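PDB 5F47: aminoglycoside acetyltransferase meta-AAC0020 from Uncultured bacterium, which probably transfers an acetyl group from acetyl-coenzyme A to aminoglycoside antibiotics, a reaction that confers resistance to them. Local coordinates for residues Gln79-Ile89 and Tyr115-Gln126. Sequence-based numbering, arbitrary orientation.
Sequences QYYSEKPLAYI and YTEKGFEEVFVQ
Gln79 NE2 is gripped twice: it gives one N-H to Glu121 OE2 at 2.9 Å, almost straight at 176°, and the other to Lys84 O. Both acceptors lie in the amide plane, and a water donates to both Gln79 OE1 and Glu121 OE2, bridging amide and carboxylate; together these bonds fix the amide's rotation. Glu121 gets there on an extended chain, its CG anti to the backbone N (chi1 -176°), while its own N bonds to Pro85 O. Beyond this point the backbones pair as parallel strands: Ala87 N donates to Glu122 O, Ala87 O accepts from Phe124 N at 2.8 Å, and Ile89 N reaches Phe124 O. Where the strands begin, Pro85 CB rests over one face of Phe120, 3.7 Å from the ring centroid; on the sheet face that carries Val123 and Ile89, Ala87 CB sits squarely over the Tyr115 ring. On the face that carries Leu86, the Tyr88 and Phe124 rings lie nearly parallel (12°) but slid apart, and Tyr88 OH donates to a lone pair of Gln126 OE1 at 2.7 Å. The contact joins the two parallel strands of the right-handed beta-alpha-beta crossover of the GNAT fold formed by strand 86-94, helix 103-117 and strand 122-128; strand 67-77 flanks the first strand, and the second subunit extends the sheet antiparallel beyond the last.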
loop_
_atom_site.group_PDB
_atom_site.type_symbol
_atom_site.label_atom_id
_atom_site.label_comp_id
_atom_site.label_asym_id
_atom_site.label_seq_id
_atom_site.Cartn_x
_atom_site.Cartn_y
_atom_site.Cartn_z
ATOM N N GLN B 79 -1.528 10.293 5.041
ATOM C CA GLN B 79 -1.276 9.794 6.393
ATOM C C GLN B 79 -2.100 10.440 7.489
ATOM O O GLN B 79 -2.557 11.580 7.357
ATOM C CB GLN B 79 0.187 10.003 6.787
ATOM C CG GLN B 79 1.192 9.282 5.910
ATOM C CD GLN B 79 2.560 9.327 6.538
ATOM O OE1 GLN B 79 2.884 8.509 7.401
ATOM N NE2 GLN B 79 3.368 10.316 6.140
ATOM N N TYR B 80 -2.275 9.710 8.587
ATOM C CA TYR B 80 -2.816 10.298 9.806
ATOM C C TYR B 80 -1.709 10.604 10.822
ATOM O O TYR B 80 -1.983 11.196 11.852
ATOM C CB TYR B 80 -3.898 9.387 10.430
ATOM C CG TYR B 80 -3.544 7.921 10.401
ATOM C CD1 TYR B 80 -2.820 7.333 11.434
ATOM C CD2 TYR B 80 -3.931 7.122 9.317
ATOM C CE1 TYR B 80 -2.490 5.988 11.391
ATOM C CE2 TYR B 80 -3.593 5.787 9.264
ATOM C CZ TYR B 80 -2.884 5.224 10.305
ATOM O OH TYR B 80 -2.558 3.886 10.241
ATOM N N TYR B 81 -0.467 10.203 10.537
ATOM C CA TYR B 81 0.660 10.553 11.405
ATOM C C TYR B 81 1.348 11.865 10.999
ATOM O O TYR B 81 2.133 12.412 11.775
ATOM C CB TYR B 81 1.707 9.434 11.398
ATOM C CG TYR B 81 1.267 8.120 12.021
ATOM C CD1 TYR B 81 0.639 8.082 13.254
ATOM C CD2 TYR B 81 1.476 6.928 11.344
ATOM C CE1 TYR B 81 0.238 6.872 13.814
ATOM C CE2 TYR B 81 1.091 5.710 11.896
ATOM C CZ TYR B 81 0.484 5.693 13.125
ATOM O OH TYR B 81 0.082 4.493 13.692
ATOM N N SER B 82 1.067 12.348 9.792
ATOM C CA SER B 82 1.706 13.547 9.246
ATOM C C SER B 82 0.822 14.124 8.156
ATOM O O SER B 82 0.068 13.381 7.522
ATOM C CB SER B 82 3.079 13.194 8.664
ATOM O OG SER B 82 3.612 14.272 7.913
ATOM N N GLU B 83 0.932 15.419 7.882
ATOM C CA GLU B 83 0.258 15.977 6.709
ATOM C C GLU B 83 1.000 15.713 5.409
ATOM O O GLU B 83 0.477 15.974 4.327
ATOM C CB GLU B 83 0.068 17.487 6.856
ATOM C CG GLU B 83 -0.994 17.880 7.840
ATOM C CD GLU B 83 -1.608 19.231 7.518
ATOM O OE1 GLU B 83 -1.594 19.637 6.336
ATOM O OE2 GLU B 83 -2.103 19.890 8.452
ATOM N N LYS B 84 2.237 15.240 5.500
ATOM C CA LYS B 84 2.986 14.872 4.308
ATOM C C LYS B 84 2.687 13.427 3.920
ATOM O O LYS B 84 2.852 12.535 4.733
ATOM C CB LYS B 84 4.491 15.044 4.550
ATOM C CG LYS B 84 4.915 16.459 4.947
ATOM C CD LYS B 84 6.405 16.521 5.196
ATOM C CE LYS B 84 6.911 17.953 5.133
ATOM N NZ LYS B 84 6.187 18.844 6.081
ATOM N N PRO B 85 2.254 13.190 2.675
ATOM C CA PRO B 85 1.879 11.819 2.317
ATOM C C PRO B 85 3.038 10.865 2.091
ATOM O O PRO B 85 4.211 11.252 2.032
ATOM C CB PRO B 85 1.106 11.991 0.995
ATOM C CG PRO B 85 0.838 13.437 0.870
ATOM C CD PRO B 85 1.887 14.162 1.634
ATOM N N LEU B 86 2.673 9.601 1.982
ATOM C CA LEU B 86 3.563 8.538 1.541
ATOM C C LEU B 86 3.247 8.200 0.096
ATOM O O LEU B 86 2.122 8.345 -0.355
ATOM C CB LEU B 86 3.391 7.267 2.378
ATOM C CG LEU B 86 3.565 7.385 3.890
ATOM C CD1 LEU B 86 3.172 6.089 4.570
ATOM C CD2 LEU B 86 4.989 7.745 4.271
ATOM N N ALA B 87 4.249 7.716 -0.618
ATOM C CA ALA B 87 4.009 7.051 -1.887
ATOM C C ALA B 87 4.463 5.598 -1.821
ATOM O O ALA B 87 5.570 5.288 -1.357
ATOM C CB ALA B 87 4.722 7.779 -3.006
ATOM N N TYR B 88 3.609 4.721 -2.322
ATOM C CA TYR B 88 3.817 3.279 -2.334
ATOM C C TYR B 88 4.077 2.838 -3.757
ATOM O O TYR B 88 3.160 2.853 -4.568
ATOM C CB TYR B 88 2.547 2.595 -1.798
ATOM C CG TYR B 88 2.572 1.107 -1.660
ATOM C CD1 TYR B 88 3.752 0.382 -1.677
ATOM C CD2 TYR B 88 1.380 0.415 -1.495
ATOM C CE1 TYR B 88 3.741 -0.996 -1.537
ATOM C CE2 TYR B 88 1.364 -0.955 -1.342
ATOM C CZ TYR B 88 2.543 -1.653 -1.357
ATOM O OH TYR B 88 2.513 -3.012 -1.201
ATOM N N ILE B 89 5.310 2.466 -4.076
ATOM C CA ILE B 89 5.585 1.860 -5.382
ATOM C C ILE B 89 5.089 0.425 -5.342
ATOM O O ILE B 89 5.545 -0.366 -4.512
ATOM C CB ILE B 89 7.083 1.891 -5.719
ATOM C CG1 ILE B 89 7.567 3.340 -5.848
ATOM C CG2 ILE B 89 7.348 1.126 -7.031
ATOM C CD1 ILE B 89 9.110 3.449 -5.980
ATOM N N TYR B 115 7.934 12.955 -6.137
ATOM C CA TYR B 115 7.256 12.992 -4.854
ATOM C C TYR B 115 7.980 13.936 -3.897
ATOM O O TYR B 115 7.363 14.508 -2.992
ATOM C CB TYR B 115 7.127 11.585 -4.290
ATOM C CG TYR B 115 6.026 10.800 -4.975
ATOM C CD1 TYR B 115 4.720 11.248 -4.937
ATOM C CD2 TYR B 115 6.308 9.620 -5.635
ATOM C CE1 TYR B 115 3.689 10.529 -5.548
ATOM C CE2 TYR B 115 5.283 8.878 -6.252
ATOM C CZ TYR B 115 3.992 9.345 -6.194
ATOM O OH TYR B 115 2.973 8.637 -6.798
ATOM N N THR B 116 9.283 14.132 -4.113
ATOM C CA THR B 116 10.015 15.139 -3.332
ATOM C C THR B 116 9.491 16.546 -3.612
ATOM O O THR B 116 9.278 17.350 -2.686
ATOM C CB THR B 116 11.541 15.102 -3.628
ATOM O OG1 THR B 116 12.067 13.825 -3.250
ATOM C CG2 THR B 116 12.284 16.194 -2.864
ATOM N N GLU B 117 9.294 16.842 -4.887
ATOM C CA GLU B 117 8.780 18.143 -5.299
ATOM C C GLU B 117 7.389 18.393 -4.718
ATOM O O GLU B 117 7.041 19.530 -4.391
ATOM C CB GLU B 117 8.748 18.242 -6.824
ATOM C CG GLU B 117 10.126 18.300 -7.475
ATOM C CD GLU B 117 10.104 17.991 -8.971
ATOM O OE1 GLU B 117 9.085 17.456 -9.472
ATOM O OE2 GLU B 117 11.116 18.282 -9.646
ATOM N N LYS B 118 6.614 17.324 -4.583
ATOM C CA LYS B 118 5.275 17.379 -4.001
ATOM C C LYS B 118 5.280 17.391 -2.480
ATOM O O LYS B 118 4.226 17.457 -1.858
ATOM C CB LYS B 118 4.433 16.199 -4.499
ATOM C CG LYS B 118 4.090 16.289 -5.977
ATOM C CD LYS B 118 3.367 15.039 -6.450
ATOM C CE LYS B 118 1.953 14.958 -5.906
ATOM N NZ LYS B 118 1.065 15.956 -6.565
ATOM N N GLY B 119 6.463 17.334 -1.880
ATOM C CA GLY B 119 6.588 17.440 -0.435
ATOM C C GLY B 119 6.110 16.222 0.329
ATOM O O GLY B 119 5.625 16.340 1.463
ATOM N N PHE B 120 6.245 15.046 -0.278
ATOM C CA PHE B 120 5.938 13.805 0.419
ATOM C C PHE B 120 7.004 13.480 1.469
ATOM O O PHE B 120 8.148 13.955 1.374
ATOM C CB PHE B 120 5.847 12.635 -0.566
ATOM C CG PHE B 120 4.534 12.527 -1.284
ATOM C CD1 PHE B 120 3.867 13.649 -1.752
ATOM C CD2 PHE B 120 3.973 11.284 -1.508
ATOM C CE1 PHE B 120 2.649 13.529 -2.439
ATOM C CE2 PHE B 120 2.762 11.159 -2.190
ATOM C CZ PHE B 120 2.100 12.281 -2.649
ATOM N N GLU B 121 6.640 12.653 2.447
ATOM C CA GLU B 121 7.574 12.276 3.501
ATOM C C GLU B 121 8.539 11.196 3.009
ATOM O O GLU B 121 9.729 11.218 3.326
ATOM C CB GLU B 121 6.844 11.766 4.762
ATOM C CG GLU B 121 7.847 11.463 5.902
ATOM C CD GLU B 121 7.237 10.816 7.151
ATOM O OE1 GLU B 121 8.004 10.375 8.033
ATOM O OE2 GLU B 121 6.011 10.740 7.275
ATOM N N GLU B 122 8.010 10.257 2.239
ATOM C CA GLU B 122 8.694 8.991 2.044
ATOM C C GLU B 122 8.088 8.248 0.878
ATOM O O GLU B 122 6.883 8.327 0.651
ATOM C CB GLU B 122 8.571 8.158 3.307
ATOM C CG GLU B 122 9.236 6.805 3.292
ATOM C CD GLU B 122 8.835 6.005 4.505
ATOM O OE1 GLU B 122 8.101 5.009 4.349
ATOM O OE2 GLU B 122 9.233 6.394 5.623
ATOM N N VAL B 123 8.932 7.529 0.146
ATOM C CA VAL B 123 8.485 6.589 -0.872
ATOM C C VAL B 123 8.889 5.219 -0.376
ATOM O O VAL B 123 9.991 5.065 0.118
ATOM C CB VAL B 123 9.138 6.883 -2.233
ATOM C CG1 VAL B 123 8.759 5.857 -3.268
ATOM C CG2 VAL B 123 8.776 8.292 -2.732
ATOM N N PHE B 124 8.019 4.216 -0.476
ATOM C CA PHE B 124 8.448 2.860 -0.128
ATOM C C PHE B 124 8.042 1.825 -1.171
ATOM O O PHE B 124 7.171 2.063 -2.013
ATOM C CB PHE B 124 7.940 2.454 1.279
ATOM C CG PHE B 124 6.430 2.350 1.411
ATOM C CD1 PHE B 124 5.654 3.474 1.626
ATOM C CD2 PHE B 124 5.812 1.121 1.349
ATOM C CE1 PHE B 124 4.261 3.370 1.771
ATOM C CE2 PHE B 124 4.434 1.010 1.515
ATOM C CZ PHE B 124 3.668 2.128 1.719
ATOM N N VAL B 125 8.701 0.677 -1.104
ATOM C CA VAL B 125 8.543 -0.379 -2.108
ATOM C C VAL B 125 8.934 -1.701 -1.470
ATOM O O VAL B 125 9.726 -1.747 -0.518
ATOM C CB VAL B 125 9.404 -0.080 -3.366
ATOM C CG1 VAL B 125 10.896 -0.119 -3.024
ATOM C CG2 VAL B 125 9.104 -1.072 -4.500
ATOM N N GLN B 126 8.380 -2.796 -1.979
ATOM C CA GLN B 126 8.708 -4.105 -1.442
ATOM C C GLN B 126 9.178 -5.059 -2.528
ATOM O O GLN B 126 8.864 -4.895 -3.712
ATOM C CB GLN B 126 7.500 -4.667 -0.704
ATOM C CG GLN B 126 7.179 -3.893 0.565
ATOM C CD GLN B 126 5.748 -3.461 0.633
ATOM O OE1 GLN B 126 4.938 -3.846 -0.211
ATOM N NE2 GLN B 126 5.420 -2.650 1.629
HETATM O O HOH W 1 4.763 9.239 9.224
HETATM O O HOH W 2 6.003 -2.843 -3.602
#